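Local coordinates for protein beta chain (Acipenser stellatus, PDB 6IYI) that probably carries oxygen as the beta chain of a fish haemoglobin, each globin fold holding one haem, at residues 13-18 with 128-133; 102-107 with 136-141. All coordinates share one frame; numbering follows the deposited sequence.

Contact 1: 13-18 with 128-133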
ATOM      1  N   THR B  13      24.238 -18.833  -2.930  1.00 16.93           N
ATOM      2  CA  THR B  13      25.516 -18.545  -2.285  1.00 17.13           C
ATOM      3  C   THR B  13      25.376 -17.739  -1.002  1.00 16.08           C
ATOM      4  O   THR B  13      25.993 -18.076   0.012  1.00 14.74           O
ATOM      5  CB  THR B  13      26.402 -17.768  -3.258  1.00 18.59           C
ATOM      6  OG1 THR B  13      26.445 -18.512  -4.478  1.00 19.84           O
ATOM      7  CG2 THR B  13      27.797 -17.560  -2.724  1.00 19.71           C
ATOM      8  N   LEU B  14      24.530 -16.711  -1.031  1.00 15.00           N
ATOM      9  CA  LEU B  14      24.251 -15.950   0.198  1.00 14.37           C
ATOM     10  C   LEU B  14      23.611 -16.863   1.197  1.00 11.68           C
ATOM     11  O   LEU B  14      23.962 -16.853   2.355  1.00 10.83           O
ATOM     12  CB  LEU B  14      23.390 -14.702  -0.070  1.00 15.20           C
ATOM     13  CG  LEU B  14      23.398 -13.706   1.081  1.00 17.86           C
ATOM     14  CD1 LEU B  14      24.723 -12.964   1.067  1.00 19.58           C
ATOM     15  CD2 LEU B  14      22.256 -12.704   1.001  1.00 19.05           C
ATOM     16  N   TRP B  15      22.679 -17.656   0.740  1.00 12.10           N
ATOM     17  CA  TRP B  15      21.918 -18.571   1.594  1.00 12.93           C
ATOM     18  C   TRP B  15      22.812 -19.611   2.293  1.00 12.63           C
ATOM     19  O   TRP B  15      22.595 -19.975   3.461  1.00 13.20           O
ATOM     20  CB  TRP B  15      20.830 -19.281   0.776  1.00 13.11           C
ATOM     21  CG  TRP B  15      19.906 -20.071   1.682  1.00 14.13           C
ATOM     22  CD1 TRP B  15      19.804 -21.442   1.779  1.00 13.23           C
ATOM     23  CD2 TRP B  15      19.016 -19.540   2.677  1.00 13.54           C
ATOM     24  NE1 TRP B  15      18.899 -21.763   2.738  1.00 13.30           N
ATOM     25  CE2 TRP B  15      18.384 -20.627   3.284  1.00 13.05           C
ATOM     26  CE3 TRP B  15      18.660 -18.241   3.074  1.00 13.23           C
ATOM     27  CZ2 TRP B  15      17.430 -20.466   4.275  1.00 13.36           C
ATOM     28  CZ3 TRP B  15      17.668 -18.080   4.017  1.00 12.76           C
ATOM     29  CH2 TRP B  15      17.089 -19.175   4.631  1.00 12.88           C
ATOM     30  N   ALA B  16      23.864 -20.025   1.606  1.00 11.88           N
ATOM     31  CA  ALA B  16      24.802 -20.997   2.163  1.00 11.86           C
ATOM     32  C   ALA B  16      25.516 -20.410   3.399  1.00 11.34           C
ATOM     33  O   ALA B  16      26.049 -21.190   4.197  1.00 10.32           O
ATOM     34  CB  ALA B  16      25.828 -21.401   1.093  1.00 11.72           C
ATOM     35  N   LYS B  17      25.542 -19.082   3.553  1.00 10.99           N
ATOM     36  CA  LYS B  17      26.125 -18.446   4.758  1.00 12.62           C
ATOM     37  C   LYS B  17      25.114 -17.912   5.755  1.00 10.99           C
ATOM     38  O   LYS B  17      25.494 -17.300   6.749  1.00 10.66           O
ATOM     39  CB  LYS B  17      27.055 -17.280   4.418  1.00 15.04           C
ATOM     40  CG  LYS B  17      28.072 -17.606   3.374  1.00 18.75           C
ATOM     41  CD  LYS B  17      28.997 -16.416   3.091  1.00 23.22           C
ATOM     42  CE  LYS B  17      30.434 -16.906   3.183  1.00 27.64           C
ATOM     43  NZ  LYS B  17      31.365 -16.144   2.296  1.00 33.12           N
ATOM     44  N   VAL B  18      23.835 -18.122   5.511  1.00 10.68           N
ATOM     45  CA  VAL B  18      22.812 -17.638   6.442  1.00 10.14           C
ATOM     46  C   VAL B  18      22.641 -18.561   7.642  1.00  9.36           C
ATOM     47  O   VAL B  18      22.309 -19.712   7.485  1.00  9.55           O
ATOM     48  CB  VAL B  18      21.468 -17.443   5.725  1.00 10.34           C
ATOM     49  CG1 VAL B  18      20.303 -17.245   6.698  1.00 10.34           C
ATOM     50  CG2 VAL B  18      21.604 -16.257   4.799  1.00 10.43           C
ATOM     51  N   ALA B 128      19.359  -6.805  -5.050  1.00 10.31           N
ATOM     52  CA  ALA B 128      18.320  -6.835  -6.084  1.00 10.57           C
ATOM     53  C   ALA B 128      17.781  -8.226  -6.290  1.00 10.80           C
ATOM     54  O   ALA B 128      16.543  -8.449  -6.404  1.00  9.49           O
ATOM     55  CB  ALA B 128      18.817  -6.243  -7.419  1.00 10.96           C
ATOM     56  N   ALA B 129      18.688  -9.191  -6.322  1.00 10.24           N
ATOM     57  CA  ALA B 129      18.217 -10.572  -6.459  1.00  9.83           C
ATOM     58  C   ALA B 129      17.390 -11.026  -5.244  1.00  9.56           C
ATOM     59  O   ALA B 129      16.407 -11.740  -5.419  1.00  9.07           O
ATOM     60  CB  ALA B 129      19.405 -11.520  -6.621  1.00  9.88           C
ATOM     61  N   TRP B 130      17.853 -10.690  -4.033  1.00  9.09           N
ATOM     62  CA  TRP B 130      17.120 -11.022  -2.852  1.00  9.97           C
ATOM     63  C   TRP B 130      15.731 -10.284  -2.767  1.00  9.68           C
ATOM     64  O   TRP B 130      14.759 -10.870  -2.331  1.00  8.06           O
ATOM     65  CB  TRP B 130      17.986 -10.831  -1.605  1.00 10.74           C
ATOM     66  CG  TRP B 130      18.697 -12.038  -1.349  1.00 11.58           C
ATOM     67  CD1 TRP B 130      19.954 -12.352  -1.748  1.00 13.45           C
ATOM     68  CD2 TRP B 130      18.199 -13.188  -0.667  1.00 12.57           C
ATOM     69  NE1 TRP B 130      20.271 -13.656  -1.354  1.00 13.04           N
ATOM     70  CE2 TRP B 130      19.214 -14.159  -0.668  1.00 13.10           C
ATOM     71  CE3 TRP B 130      17.027 -13.462   0.019  1.00 13.06           C
ATOM     72  CZ2 TRP B 130      19.053 -15.391  -0.072  1.00 14.40           C
ATOM     73  CZ3 TRP B 130      16.880 -14.674   0.589  1.00 13.69           C
ATOM     74  CH2 TRP B 130      17.897 -15.619   0.566  1.00 13.40           C
ATOM     75  N   GLN B 131      15.671  -9.048  -3.246  1.00  9.66           N
ATOM     76  CA  GLN B 131      14.400  -8.359  -3.250  1.00 11.11           C
ATOM     77  C   GLN B 131      13.468  -9.114  -4.210  1.00 11.96           C
ATOM     78  O   GLN B 131      12.308  -9.233  -3.929  1.00 11.01           O
ATOM     79  CB  GLN B 131      14.514  -6.917  -3.731  1.00 10.45           C
ATOM     80  CG  GLN B 131      13.203  -6.160  -3.818  1.00 10.59           C
ATOM     81  CD  GLN B 131      12.463  -6.136  -2.499  1.00 10.84           C
ATOM     82  OE1 GLN B 131      13.084  -6.023  -1.411  1.00 10.91           O
ATOM     83  NE2 GLN B 131      11.120  -6.221  -2.574  1.00 10.56           N
ATOM     84  N   LYS B 132      13.992  -9.594  -5.342  1.00 13.11           N
ATOM     85  CA  LYS B 132      13.153 -10.361  -6.302  1.00 13.49           C
ATOM     86  C   LYS B 132      12.698 -11.625  -5.637  1.00 12.98           C
ATOM     87  O   LYS B 132      11.541 -11.962  -5.680  1.00 12.34           O
ATOM     88  CB  LYS B 132      13.948 -10.650  -7.577  1.00 14.62           C
ATOM     89  CG  LYS B 132      13.158 -11.382  -8.645  1.00 15.40           C
ATOM     90  CD  LYS B 132      14.028 -11.606  -9.868  1.00 15.95           C
ATOM     91  CE  LYS B 132      13.311 -12.574 -10.811  1.00 16.64           C
ATOM     92  NZ  LYS B 132      14.084 -12.702 -12.063  1.00 18.18           N
ATOM     93  N   MET B 133      13.593 -12.297  -4.923  1.00 14.15           N
ATOM     94  CA  MET B 133      13.166 -13.542  -4.218  1.00 15.41           C
ATOM     95  C   MET B 133      12.052 -13.261  -3.181  1.00 15.87           C
ATOM     96  O   MET B 133      11.057 -14.045  -3.017  1.00 17.46           O
ATOM     97  CB  MET B 133      14.372 -14.236  -3.585  1.00 15.67           C
ATOM     98  CG  MET B 133      14.082 -15.561  -2.885  1.00 16.06           C
ATOM     99  SD  MET B 133      13.701 -16.898  -4.072  1.00 16.71           S
ATOM    100  CE  MET B 133      12.403 -17.706  -3.201  1.00 18.41           C
TER
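Leu14 and Trp15 meet Trp130 in a buried contact without hydrogen bonds, mostly between apolar groups, where residues of the first helix of the globin fold, 5-15, lie against the last long helix, 124-142. It illustrates how one large aromatic side chain can span helices whose backbones stay well apart: the nearest CA atoms, those of Leu14 and Trp130, are 9.2 Å from each other, and the indole fills the distance. The two segments bury only 161 Å² between them. Trp130 reaches out from its helix with its pyrrole side against Leu14 and its benzo side against Trp15. In Leu14, CG stands anti to the backbone N (chi1 -164°), which carries the CD2 methyl toward the indole; that methyl lies 3.6 Å from Trp130 CD1, meeting the ring at a slant. The side chains of Trp15 and Trp130 run across each other at about a right angle, Trp15 CE3 meeting Trp130 CH2 at 3.7 Å. A type I beta turn from Trp15 to Val18, with Val18 N hydrogen-bonded to Trp15 O at 3.0 Å, folds the chain back so that Val18 CB sits 3.9 Å above one face of the Trp15 ring, toward its rim. Around the Trp130 side chain lie Ile75 of helix 58-76, which also touches Trp15, Leu114 of helix 101-118 and Ile11 of helix 5-15, while Tyr122 and Phe118 pack on Leu14. The one polar atom of the indole is buried without a hydrogen-bonding partner in the model: Trp130 NE1 faces hydrocarbon instead, with Leu14 CB at 3.5 Å and the Leu14 CD2 methyl at 3.2 Å from that same NE1.

Contact 2: 102-107 with 136-141. With HEM (protoporphyrin IX containing Fe), chain D.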
ATOM      1  N   ASN B 102       1.364  -7.006   5.528  1.00 12.57           N
ATOM      2  CA  ASN B 102       2.335  -7.490   6.499  1.00 11.85           C
ATOM      3  C   ASN B 102       3.396  -8.420   5.919  1.00 11.40           C
ATOM      4  O   ASN B 102       4.477  -8.529   6.499  1.00 10.86           O
ATOM      5  CB  ASN B 102       1.643  -8.130   7.690  1.00 10.83           C
ATOM      6  CG  ASN B 102       0.767  -7.164   8.407  1.00 10.21           C
ATOM      7  OD1 ASN B 102       1.243  -6.144   8.904  1.00  9.49           O
ATOM      8  ND2 ASN B 102      -0.530  -7.449   8.433  1.00  9.57           N
ATOM      9  N   PHE B 103       3.100  -9.082   4.799  1.00 11.26           N
ATOM     10  CA  PHE B 103       4.117  -9.888   4.115  1.00 11.21           C
ATOM     11  C   PHE B 103       5.275  -9.001   3.616  1.00 11.69           C
ATOM     12  O   PHE B 103       6.435  -9.340   3.739  1.00 10.89           O
ATOM     13  CB  PHE B 103       3.522 -10.744   2.991  1.00 10.60           C
ATOM     14  CG  PHE B 103       2.459 -11.718   3.433  1.00 10.96           C
ATOM     15  CD1 PHE B 103       2.608 -12.481   4.530  1.00 11.67           C
ATOM     16  CD2 PHE B 103       1.358 -11.932   2.664  1.00 11.95           C
ATOM     17  CE1 PHE B 103       1.647 -13.391   4.920  1.00 12.52           C
ATOM     18  CE2 PHE B 103       0.359 -12.845   3.020  1.00 11.76           C
ATOM     19  CZ  PHE B 103       0.494 -13.582   4.155  1.00 12.12           C
ATOM     20  N   GLU B 104       4.965  -7.828   3.114  1.00 12.89           N
ATOM     21  CA  GLU B 104       6.043  -6.942   2.707  1.00 14.08           C
ATOM     22  C   GLU B 104       6.757  -6.230   3.815  1.00 11.77           C
ATOM     23  O   GLU B 104       7.953  -5.971   3.638  1.00  9.73           O
ATOM     24  CB  GLU B 104       5.701  -5.931   1.641  1.00 18.42           C
ATOM     25  CG  GLU B 104       4.385  -5.325   1.655  1.00 25.30           C
ATOM     26  CD  GLU B 104       3.911  -5.142   0.233  1.00 33.87           C
ATOM     27  OE1 GLU B 104       3.231  -6.065  -0.277  1.00 51.89           O
ATOM     28  OE2 GLU B 104       4.293  -4.113  -0.388  1.00 39.17           O
ATOM     29  N   HIS B 105       6.070  -5.945   4.935  1.00  9.87           N
ATOM     30  CA  HIS B 105       6.779  -5.524   6.150  1.00  9.85           C
ATOM     31  C   HIS B 105       7.828  -6.562   6.547  1.00  9.10           C
ATOM     32  O   HIS B 105       8.953  -6.202   6.846  1.00  8.46           O
ATOM     33  CB  HIS B 105       5.860  -5.207   7.335  1.00  9.89           C
ATOM     34  CG  HIS B 105       4.841  -4.173   7.021  1.00 11.00           C
ATOM     35  ND1 HIS B 105       5.076  -3.160   6.128  1.00 12.18           N
ATOM     36  CD2 HIS B 105       3.567  -4.010   7.450  1.00 12.01           C
ATOM     37  CE1 HIS B 105       4.009  -2.374   6.066  1.00 13.13           C
ATOM     38  NE2 HIS B 105       3.077  -2.871   6.856  1.00 12.49           N
ATOM     39  N   PHE B 106       7.428  -7.831   6.524  1.00  8.89           N
ATOM     40  CA  PHE B 106       8.337  -8.910   6.871  1.00  8.79           C
ATOM     41  C   PHE B 106       9.517  -9.039   5.894  1.00  8.40           C
ATOM     42  O   PHE B 106      10.677  -9.086   6.332  1.00  7.55           O
ATOM     43  CB  PHE B 106       7.674 -10.265   7.137  1.00  8.66           C
ATOM     44  CG  PHE B 106       8.676 -11.303   7.590  1.00  9.44           C
ATOM     45  CD1 PHE B 106       9.112 -11.328   8.878  1.00 10.05           C
ATOM     46  CD2 PHE B 106       9.351 -12.074   6.668  1.00 10.54           C
ATOM     47  CE1 PHE B 106      10.071 -12.225   9.296  1.00 10.45           C
ATOM     48  CE2 PHE B 106      10.380 -12.930   7.049  1.00 11.38           C
ATOM     49  CZ  PHE B 106      10.710 -13.046   8.391  1.00 10.93           C
ATOM     50  N   GLY B 107       9.211  -8.984   4.598  1.00  8.50           N
ATOM     51  CA  GLY B 107      10.235  -8.917   3.574  1.00  8.31           C
ATOM     52  C   GLY B 107      11.232  -7.802   3.774  1.00  8.21           C
ATOM     53  O   GLY B 107      12.416  -8.013   3.711  1.00  7.46           O
ATOM     54  N   VAL B 136       8.751 -12.663  -4.730  1.00 13.11           N
ATOM     55  CA  VAL B 136       8.149 -13.900  -5.196  1.00 15.30           C
ATOM     56  C   VAL B 136       7.493 -14.635  -4.053  1.00 14.63           C
ATOM     57  O   VAL B 136       6.432 -15.247  -4.224  1.00 13.41           O
ATOM     58  CB  VAL B 136       9.204 -14.784  -5.908  1.00 16.67           C
ATOM     59  CG1 VAL B 136       8.729 -16.218  -6.039  1.00 17.52           C
ATOM     60  CG2 VAL B 136       9.505 -14.148  -7.269  1.00 18.75           C
ATOM     61  N   ILE B 137       8.181 -14.631  -2.921  1.00 14.46           N
ATOM     62  CA  ILE B 137       7.627 -15.193  -1.707  1.00 15.61           C
ATOM     63  C   ILE B 137       6.344 -14.434  -1.323  1.00 15.78           C
ATOM     64  O   ILE B 137       5.340 -15.055  -1.009  1.00 15.44           O
ATOM     65  CB  ILE B 137       8.688 -15.199  -0.604  1.00 15.56           C
ATOM     66  CG1 ILE B 137       9.725 -16.296  -0.946  1.00 15.20           C
ATOM     67  CG2 ILE B 137       8.077 -15.466   0.757  1.00 16.49           C
ATOM     68  CD1 ILE B 137      11.037 -16.199  -0.183  1.00 14.89           C
ATOM     69  N   ILE B 138       6.377 -13.110  -1.379  1.00 15.90           N
ATOM     70  CA  ILE B 138       5.213 -12.319  -0.961  1.00 19.03           C
ATOM     71  C   ILE B 138       3.979 -12.643  -1.843  1.00 20.92           C
ATOM     72  O   ILE B 138       2.893 -12.925  -1.359  1.00 21.47           O
ATOM     73  CB  ILE B 138       5.558 -10.821  -0.975  1.00 19.90           C
ATOM     74  CG1 ILE B 138       6.493 -10.532   0.193  1.00 18.47           C
ATOM     75  CG2 ILE B 138       4.300  -9.931  -0.950  1.00 21.33           C
ATOM     76  CD1 ILE B 138       7.358  -9.341  -0.112  1.00 20.52           C
ATOM     77  N   SER B 139       4.228 -12.694  -3.132  1.00 22.28           N
ATOM     78  CA  SER B 139       3.237 -12.978  -4.137  1.00 24.12           C
ATOM     79  C   SER B 139       2.662 -14.359  -3.983  1.00 22.59           C
ATOM     80  O   SER B 139       1.439 -14.535  -4.010  1.00 23.27           O
ATOM     81  CB  SER B 139       3.862 -12.804  -5.516  1.00 24.20           C
ATOM     82  OG  SER B 139       2.901 -13.113  -6.471  1.00 31.20           O
ATOM     83  N   ALA B 140       3.523 -15.336  -3.776  1.00 22.78           N
ATOM     84  CA  ALA B 140       3.041 -16.685  -3.416  1.00 22.07           C
ATOM     85  C   ALA B 140       2.176 -16.755  -2.158  1.00 23.55           C
ATOM     86  O   ALA B 140       1.193 -17.533  -2.132  1.00 22.80           O
ATOM     87  CB  ALA B 140       4.205 -17.641  -3.289  1.00 21.95           C
ATOM     88  N   LEU B 141       2.539 -15.996  -1.106  1.00 23.87           N
ATOM     89  CA  LEU B 141       1.796 -16.044   0.177  1.00 23.49           C
ATOM     90  C   LEU B 141       0.506 -15.262   0.092  1.00 24.03           C
ATOM     91  O   LEU B 141      -0.424 -15.552   0.801  1.00 24.00           O
ATOM     92  CB  LEU B 141       2.618 -15.469   1.348  1.00 23.85           C
ATOM     93  CG  LEU B 141       3.713 -16.339   1.894  1.00 25.75           C
ATOM     94  CD1 LEU B 141       4.489 -15.594   2.973  1.00 26.89           C
ATOM     95  CD2 LEU B 141       3.133 -17.635   2.448  1.00 27.15           C
TER
HETATM   96  CHA HEM D 201       3.154 -19.673  10.986  1.00 17.41           C
HETATM   97  CHB HEM D 201       5.892 -18.731   7.170  1.00 15.96           C
HETATM   98  CHC HEM D 201       4.720 -14.003   7.335  1.00 13.48           C
HETATM   99  CHD HEM D 201       1.830 -14.969  11.078  1.00 16.62           C
HETATM  100  C1A HEM D 201       3.991 -19.812   9.909  1.00 16.82           C
HETATM  101  C2A HEM D 201       4.633 -21.014   9.578  1.00 19.72           C
HETATM  102  C3A HEM D 201       5.395 -20.756   8.516  1.00 18.69           C
HETATM  103  C4A HEM D 201       5.253 -19.383   8.211  1.00 16.63           C
HETATM  104  CMA HEM D 201       6.252 -21.755   7.796  1.00 18.83           C
HETATM  105  CAA HEM D 201       4.454 -22.376  10.248  1.00 23.71           C
HETATM  106  CBA HEM D 201       3.130 -22.826   9.625  1.00 29.22           C
HETATM  107  CGA HEM D 201       2.803 -24.256   9.934  1.00 35.47           C
HETATM  108  O1A HEM D 201       2.703 -24.615  11.126  1.00 35.26           O
HETATM  109  O2A HEM D 201       2.621 -25.046   8.978  1.00 40.90           O
HETATM  110  C1B HEM D 201       5.857 -17.338   6.885  1.00 14.73           C
HETATM  111  C2B HEM D 201       6.603 -16.739   5.833  1.00 14.12           C
HETATM  112  C3B HEM D 201       6.318 -15.404   5.878  1.00 15.18           C
HETATM  113  C4B HEM D 201       5.309 -15.210   6.948  1.00 13.96           C
HETATM  114  CMB HEM D 201       7.583 -17.302   4.842  1.00 13.02           C
HETATM  115  CAB HEM D 201       6.982 -14.588   4.849  1.00 15.83           C
HETATM  116  CBB HEM D 201       6.615 -13.389   4.543  1.00 19.83           C
HETATM  117  C1C HEM D 201       3.824 -13.819   8.395  1.00 13.92           C
HETATM  118  C2C HEM D 201       3.331 -12.544   8.854  1.00 15.28           C
HETATM  119  C3C HEM D 201       2.484 -12.835   9.924  1.00 16.20           C
HETATM  120  C4C HEM D 201       2.487 -14.280  10.093  1.00 15.21           C
HETATM  121  CMC HEM D 201       3.702 -11.203   8.226  1.00 14.48           C
HETATM  122  CAC HEM D 201       1.746 -11.917  10.794  1.00 17.19           C
HETATM  123  CBC HEM D 201       1.957 -10.607  10.746  1.00 17.99           C
HETATM  124  C1D HEM D 201       2.012 -16.350  11.336  1.00 17.16           C
HETATM  125  C2D HEM D 201       1.345 -16.980  12.490  1.00 17.58           C
HETATM  126  C3D HEM D 201       1.697 -18.280  12.455  1.00 18.14           C
HETATM  127  C4D HEM D 201       2.585 -18.433  11.299  1.00 18.17           C
HETATM  128  CMD HEM D 201       0.393 -16.345  13.534  1.00 17.75           C
HETATM  129  CAD HEM D 201       1.279 -19.334  13.484  1.00 21.26           C
HETATM  130  CBD HEM D 201       2.301 -19.169  14.617  1.00 25.45           C
HETATM  131  CGD HEM D 201       2.040 -19.945  15.903  1.00 30.08           C
HETATM  132  O1D HEM D 201       2.536 -21.055  16.023  1.00 30.26           O
HETATM  133  O2D HEM D 201       1.418 -19.462  16.890  1.00 36.82           O
HETATM  134  NA  HEM D 201       4.382 -18.825   9.077  1.00 15.84           N
HETATM  135  NB  HEM D 201       5.083 -16.418   7.493  1.00 13.90           N
HETATM  136  NC  HEM D 201       3.320 -14.818   9.199  1.00 14.69           N
HETATM  137  ND  HEM D 201       2.734 -17.256  10.625  1.00 15.80           N
HETATM  138 FE   HEM D 201       3.840 -16.875   9.132  1.00 14.64          FE
HETATM  139  O   HOH W   1       5.283 -16.358  10.515  1.00  9.10           O
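The G-H helix pair of the globin fold, beside the haem pocket, brings Phe103 against Ile138 and Leu141. The axes of segments 102-107 and 136-141 come within 9.6 Å and run at 157°, close to antiparallel. Leu141 CB stands over the centre of the Phe103 ring in a CH-pi contact, 3.9 Å from its centroid and 12° off the normal. With CG beside its backbone N (chi1 -59°), Phe103 also turns its edge to the porphyrin, CD1 lying 3.8 Å from the haem meso carbon CHC in the ring plane. Leu141 touches the same haem, its CD1 methyl 3.3 Å from the vinyl carbon CAB, and Phe106 CD2 comes within 3.7 Å of vinyl CBB. One turn earlier, Ile138 packs its CG1 methylene 3.7 Å from the Phe103 carbonyl O, and its CD1 methyl comes 3.9 Å from Glu104 CA. An alanine in place of Phe103 would remove the ring that Leu141 CB covers and that abuts the haem CHC, and would probably leave a gap beside both. With no hydrogen bond between the segments, the fit rests on shape and van der Waals contact, chiefly of hydrocarbon groups but also of carbonyl oxygens, consistent with an apolar haem pocket wall.

Overall arrangement
Contact 1 and contact 2 draw on successive parts of a single helix, 124-142: residues 128-133 meet the end of the first helix, and residues 136-141 meet the start of helix 101-118. Their centres lie 15 Å apart, and along the chain they interleave, since 102-107 falls between the two halves of contact 1. Beyond that shared helix the two do not touch. Contact 2 supplies Asn102, Phe103, Phe106 and Leu141 to the haem pocket, whereas in contact 1 the Trp15 side chain remains about 10 Å from a bound haem. Here helix 124-142 joins the haem pocket to a second buried junction farther from the centre of the chain.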